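Local coordinates for protein tyrosine--tRNA ligase, mitochondrial (Emericella nidulans, PDB 5IHX) that probably joins L-tyrosine to mitochondrial tRNA(Tyr) at the expense of ATP, through the class I catalytic domain that this chain carries, at residues M88-G93 against V235-S240; V100-G105 against M138-L143. One frame throughout, in Å; residues are numbered along the deposited sequence.

Contact 1: M88-G93 against V235-S240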
loop_
_atom_site.group_PDB
_atom_site.type_symbol
_atom_site.label_atom_id
_atom_site.label_comp_id
_atom_site.label_asym_id
_atom_site.label_seq_id
_atom_site.Cartn_x
_atom_site.Cartn_y
_atom_site.Cartn_z
ATOM N N MET A 88 19.174 14.208 20.839
ATOM C CA MET A 88 20.121 14.268 21.948
ATOM C C MET A 88 20.554 12.846 22.302
ATOM O O MET A 88 21.712 12.608 22.650
ATOM C CB MET A 88 19.512 14.964 23.169
ATOM C CG MET A 88 19.210 16.445 22.974
ATOM S SD MET A 88 20.637 17.442 22.500
ATOM C CE MET A 88 21.794 17.056 23.812
ATOM N N VAL A 89 19.619 11.901 22.218
ATOM C CA VAL A 89 19.938 10.491 22.446
ATOM C C VAL A 89 20.937 9.985 21.406
ATOM O O VAL A 89 21.892 9.286 21.748
ATOM C CB VAL A 89 18.664 9.612 22.419
ATOM C CG1 VAL A 89 19.016 8.127 22.384
ATOM C CG2 VAL A 89 17.789 9.912 23.625
ATOM N N LEU A 90 20.718 10.338 20.142
ATOM C CA LEU A 90 21.624 9.922 19.076
ATOM C C LEU A 90 22.983 10.602 19.220
ATOM O O LEU A 90 24.018 10.011 18.914
ATOM C CB LEU A 90 21.033 10.230 17.696
ATOM C CG LEU A 90 19.745 9.515 17.280
ATOM C CD1 LEU A 90 19.420 9.841 15.828
ATOM C CD2 LEU A 90 19.834 8.008 17.486
ATOM N N ALA A 91 22.976 11.847 19.687
ATOM C CA ALA A 91 24.214 12.574 19.931
ATOM C C ALA A 91 25.059 11.830 20.956
ATOM O O ALA A 91 26.258 11.627 20.762
ATOM C CB ALA A 91 23.923 13.988 20.404
ATOM N N TRP A 92 24.426 11.424 22.050
ATOM C CA TRP A 92 25.104 10.636 23.070
ATOM C C TRP A 92 25.601 9.321 22.486
ATOM O O TRP A 92 26.743 8.921 22.716
ATOM C CB TRP A 92 24.175 10.370 24.253
ATOM C CG TRP A 92 24.122 11.495 25.235
ATOM C CD1 TRP A 92 23.028 12.229 25.588
ATOM C CD2 TRP A 92 25.217 12.017 25.996
ATOM N NE1 TRP A 92 23.373 13.170 26.526
ATOM C CE2 TRP A 92 24.712 13.059 26.795
ATOM C CE3 TRP A 92 26.575 11.696 26.087
ATOM C CZ2 TRP A 92 25.515 13.788 27.668
ATOM C CZ3 TRP A 92 27.373 12.419 26.955
ATOM C CH2 TRP A 92 26.840 13.454 27.732
ATOM N N GLY A 93 24.726 8.648 21.746
ATOM C CA GLY A 93 25.079 7.403 21.090
ATOM C C GLY A 93 26.316 7.549 20.227
ATOM O O GLY A 93 27.222 6.717 20.281
ATOM N N VAL A 235 17.815 -0.863 17.422
ATOM C CA VAL A 235 17.051 -0.006 18.330
ATOM C C VAL A 235 16.476 1.232 17.640
ATOM O O VAL A 235 17.110 1.813 16.761
ATOM C CB VAL A 235 17.925 0.457 19.522
ATOM C CG1 VAL A 235 17.092 1.239 20.533
ATOM C CG2 VAL A 235 18.590 -0.737 20.195
ATOM N N GLN A 236 15.262 1.617 18.031
ATOM C CA GLN A 236 14.672 2.876 17.583
ATOM C C GLN A 236 14.309 3.748 18.778
ATOM O O GLN A 236 13.785 3.254 19.776
ATOM C CB GLN A 236 13.424 2.640 16.730
ATOM C CG GLN A 236 12.741 3.942 16.296
ATOM C CD GLN A 236 11.502 3.744 15.428
ATOM O OE1 GLN A 236 10.848 4.714 15.045
ATOM N NE2 GLN A 236 11.178 2.494 15.113
ATOM N N VAL A 237 14.592 5.044 18.662
ATOM C CA VAL A 237 14.158 6.025 19.650
ATOM C C VAL A 237 13.265 7.072 18.987
ATOM O O VAL A 237 13.500 7.472 17.849
ATOM C CB VAL A 237 15.362 6.713 20.337
ATOM C CG1 VAL A 237 16.258 7.390 19.313
ATOM C CG2 VAL A 237 14.885 7.722 21.379
ATOM N N GLY A 238 12.234 7.505 19.706
ATOM C CA GLY A 238 11.321 8.512 19.199
ATOM C C GLY A 238 10.746 9.367 20.309
ATOM O O GLY A 238 11.053 9.163 21.482
ATOM N N GLY A 239 9.922 10.342 19.937
ATOM C CA GLY A 239 9.233 11.166 20.912
ATOM C C GLY A 239 8.234 10.348 21.711
ATOM O O GLY A 239 7.934 9.207 21.361
ATOM N N SER A 240 7.725 10.931 22.792
ATOM C CA SER A 240 6.774 10.253 23.673
ATOM C C SER A 240 5.554 9.697 22.937
ATOM O O SER A 240 5.074 8.609 23.256
ATOM C CB SER A 240 6.311 11.212 24.769
ATOM O OG SER A 240 5.850 12.427 24.207
#
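In the Rossmann-type catalytic domain of this class I synthetase, Val89 and Leu90 of helix 84-95 pack on Val237 of the parallel strand 235-238, close to the centre of the chain. The helix directly follows the HVGH sequence, this enzyme's version of the class I HIGH signature. One methyl of the strand does all the touching: Val237 CG1. Its torsion sets it between the backbone N and the carbonyl carbon (chi1 58°), and from there it meets two helix residues. Val89 comes at it head on, tip to tip, with CG1 4.2 Å from Val237 CG1. Leu90 arrives differently, running past the valine in the opposite direction so that Leu90 CD2 lies 4.1 Å from the same Val237 CG1. Apolar neighbours extend the contact: Phe279 of the next strand touches both valines, and Ala70 of strand 68-72 touches Leu90 and Val237. The neighbouring Gln236 points away from the helix, touches the bound tyrosine, and has its OE1 held by Gln221 NE2. With only methyl groups meeting in this buried interface, the contact rests on dispersion and the exclusion of water, with no polar group of these three side chains to satisfy.

Contact 2: V100-G105 against M138-L143. With TYR (tyrosine), chain C.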
loop_
_atom_site.group_PDB
_atom_site.type_symbol
_atom_site.label_atom_id
_atom_site.label_comp_id
_atom_site.label_asym_id
_atom_site.label_seq_id
_atom_site.Cartn_x
_atom_site.Cartn_y
_atom_site.Cartn_z
ATOM N N VAL A 100 24.864 5.491 14.813
ATOM C CA VAL A 100 23.568 6.153 14.886
ATOM C C VAL A 100 23.092 6.556 13.503
ATOM O O VAL A 100 23.901 6.861 12.624
ATOM C CB VAL A 100 23.624 7.399 15.797
ATOM C CG1 VAL A 100 24.119 7.018 17.180
ATOM C CG2 VAL A 100 24.511 8.482 15.186
ATOM N N THR A 101 21.777 6.546 13.312
ATOM C CA THR A 101 21.199 6.903 12.024
ATOM C C THR A 101 20.095 7.930 12.201
ATOM O O THR A 101 19.179 7.742 13.001
ATOM C CB THR A 101 20.634 5.666 11.293
ATOM O OG1 THR A 101 21.686 4.722 11.061
ATOM C CG2 THR A 101 20.006 6.058 9.958
ATOM N N PHE A 102 20.201 9.021 11.448
ATOM C CA PHE A 102 19.133 10.005 11.344
ATOM C C PHE A 102 18.312 9.679 10.113
ATOM O O PHE A 102 18.828 9.716 8.995
ATOM C CB PHE A 102 19.690 11.431 11.243
ATOM C CG PHE A 102 20.518 11.853 12.425
ATOM C CD1 PHE A 102 20.028 12.783 13.326
ATOM C CD2 PHE A 102 21.783 11.330 12.635
ATOM C CE1 PHE A 102 20.781 13.185 14.411
ATOM C CE2 PHE A 102 22.541 11.728 13.722
ATOM C CZ PHE A 102 22.037 12.657 14.610
ATOM N N LEU A 103 17.038 9.362 10.314
ATOM C CA LEU A 103 16.164 9.002 9.205
ATOM C C LEU A 103 15.233 10.150 8.842
ATOM O O LEU A 103 14.383 10.547 9.637
ATOM C CB LEU A 103 15.341 7.759 9.549
ATOM C CG LEU A 103 14.400 7.280 8.441
ATOM C CD1 LEU A 103 15.195 6.794 7.241
ATOM C CD2 LEU A 103 13.481 6.192 8.955
ATOM N N LEU A 104 15.395 10.671 7.631
ATOM C CA LEU A 104 14.527 11.725 7.129
ATOM C C LEU A 104 13.372 11.079 6.372
ATOM O O LEU A 104 13.578 10.376 5.383
ATOM C CB LEU A 104 15.309 12.686 6.231
ATOM C CG LEU A 104 14.557 13.899 5.677
ATOM C CD1 LEU A 104 14.004 14.776 6.792
ATOM C CD2 LEU A 104 15.473 14.704 4.768
ATOM N N GLY A 105 12.157 11.316 6.850
ATOM C CA GLY A 105 10.981 10.678 6.289
ATOM C C GLY A 105 10.432 11.389 5.070
ATOM O O GLY A 105 9.304 11.872 5.092
ATOM N N MET A 138 19.804 19.440 4.843
ATOM C CA MET A 138 20.984 20.259 5.104
ATOM C C MET A 138 21.167 20.496 6.598
ATOM O O MET A 138 22.279 20.422 7.121
ATOM C CB MET A 138 20.877 21.605 4.388
ATOM C CG MET A 138 21.036 21.535 2.877
ATOM S SD MET A 138 20.608 23.093 2.070
ATOM C CE MET A 138 21.714 24.238 2.899
ATOM N N GLN A 139 20.063 20.776 7.283
ATOM C CA GLN A 139 20.108 21.066 8.711
ATOM C C GLN A 139 20.557 19.853 9.516
ATOM O O GLN A 139 21.276 19.989 10.505
ATOM C CB GLN A 139 18.743 21.546 9.202
ATOM C CG GLN A 139 18.710 21.865 10.689
ATOM C CD GLN A 139 17.414 22.512 11.120
ATOM O OE1 GLN A 139 16.422 21.830 11.386
ATOM N NE2 GLN A 139 17.420 23.840 11.205
ATOM N N LEU A 140 20.130 18.670 9.088
ATOM C CA LEU A 140 20.500 17.434 9.766
ATOM C C LEU A 140 21.977 17.118 9.550
ATOM O O LEU A 140 22.659 16.635 10.455
ATOM C CB LEU A 140 19.629 16.277 9.274
ATOM C CG LEU A 140 18.178 16.290 9.764
ATOM C CD1 LEU A 140 17.333 15.304 8.977
ATOM C CD2 LEU A 140 18.119 15.957 11.246
ATOM N N LYS A 141 22.469 17.388 8.348
ATOM C CA LYS A 141 23.888 17.239 8.057
ATOM C C LYS A 141 24.676 18.170 8.974
ATOM O O LYS A 141 25.668 17.775 9.593
ATOM C CB LYS A 141 24.172 17.559 6.589
ATOM C CG LYS A 141 23.904 16.402 5.633
ATOM C CD LYS A 141 24.722 16.520 4.352
ATOM C CE LYS A 141 25.828 15.479 4.295
ATOM N NZ LYS A 141 26.819 15.768 3.221
ATOM N N LYS A 142 24.208 19.412 9.056
ATOM C CA LYS A 142 24.818 20.436 9.897
ATOM C C LYS A 142 24.799 20.027 11.372
ATOM O O LYS A 142 25.793 20.179 12.084
ATOM C CB LYS A 142 24.083 21.764 9.691
ATOM C CG LYS A 142 24.586 22.937 10.510
ATOM C CD LYS A 142 23.865 24.215 10.088
ATOM C CE LYS A 142 24.260 25.419 10.931
ATOM N NZ LYS A 142 23.670 25.367 12.296
ATOM N N LEU A 143 23.665 19.501 11.827
ATOM C CA LEU A 143 23.534 19.059 13.210
ATOM C C LEU A 143 24.507 17.922 13.517
ATOM O O LEU A 143 25.097 17.872 14.597
ATOM C CB LEU A 143 22.098 18.620 13.500
ATOM C CG LEU A 143 21.824 18.102 14.916
ATOM C CD1 LEU A 143 22.079 19.190 15.952
ATOM C CD2 LEU A 143 20.398 17.580 15.033
HETATM N N TYR C . 6.612 8.997 12.465
HETATM C CA TYR C . 7.621 9.862 13.143
HETATM C C TYR C . 7.026 11.222 13.491
HETATM O O TYR C . 7.455 11.881 14.440
HETATM C CB TYR C . 8.854 10.040 12.256
HETATM C CG TYR C . 9.399 8.741 11.718
HETATM C CD1 TYR C . 9.955 7.794 12.569
HETATM C CD2 TYR C . 9.358 8.457 10.358
HETATM C CE1 TYR C . 10.455 6.605 12.083
HETATM C CE2 TYR C . 9.854 7.271 9.863
HETATM C CZ TYR C . 10.403 6.348 10.730
HETATM O OH TYR C . 10.898 5.163 10.243
HETATM O OXT TYR C . 6.105 11.693 12.824
#
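Within three residues strand 100-104 serves both a long helix and the bound amino acid: Phe102 and Leu104 point to Leu140 and Leu143, while Leu103 between them points away and touches the tyrosine substrate. The strand and helix segment 138-143 run almost antiparallel, at 166°, with their axes 10.3 Å apart. This is the geometry of a beta-alpha-beta crossover, in which helix 126-153 carries the chain from strand 100-104 to the parallel strand 164-168. Leu140 does most of the work on the helix side, using its two methyls on separate partners. Leu140 CD1 meets Leu104 CD1 at 4.0 Å, the two side chains crossing at a slant. The other branch, Leu140 CD2, comes to 4.2 Å from Phe102 CD1, approaching the ring obliquely. One turn further on, Leu143 CD2 reaches the same ring more loosely, 4.5 Å from Phe102 CE1. Phe87 of helix 84-95 also meets this ring, the two planes only about 10° apart, and Val72 and Leu166 of the flanking strands close in on Leu140. On the other face, Leu103 has CG opposite its own backbone N (chi1 -179°), which carries the branch out from the strand; Leu103 CD2 then sits 3.1 Å from the tyrosine OH and 3.6 Å from its CZ, a tight contact to be read with care at this resolution. Asp224 OD1 and Tyr69 OH hydrogen-bond to the ligand, probably at the same phenol OH, as in other tyrosyl-tRNA synthetases. The chemistry thus divides: the side chains that meet between strand and helix are all hydrocarbon, held by burial and shape, whereas the substrate face sets an apolar wall beside a polar phenol, so Leu103 can shape the pocket without bonding to the ligand.

Contacts 1 and 2 lie on the same face of the central sheet, their strands parallel and their centres 12 Å apart, and contact 2 is nested in the chain loop that contact 1 closes. Leu90 joins them: beyond its part in contact 1, its CD1 lies 3.9 Å from Phe102 CE1, an apolar link that carries the packing of contact 1 across to that of contact 2, and it also touches the backbone at Thr101 O. The tyrosine occupies the other face. Both strands send a pocket residue there, Gln236 from contact 1 and Leu103 from contact 2, whereas the Val237 side chain, turned toward the helix, remains about 9 Å from the ligand.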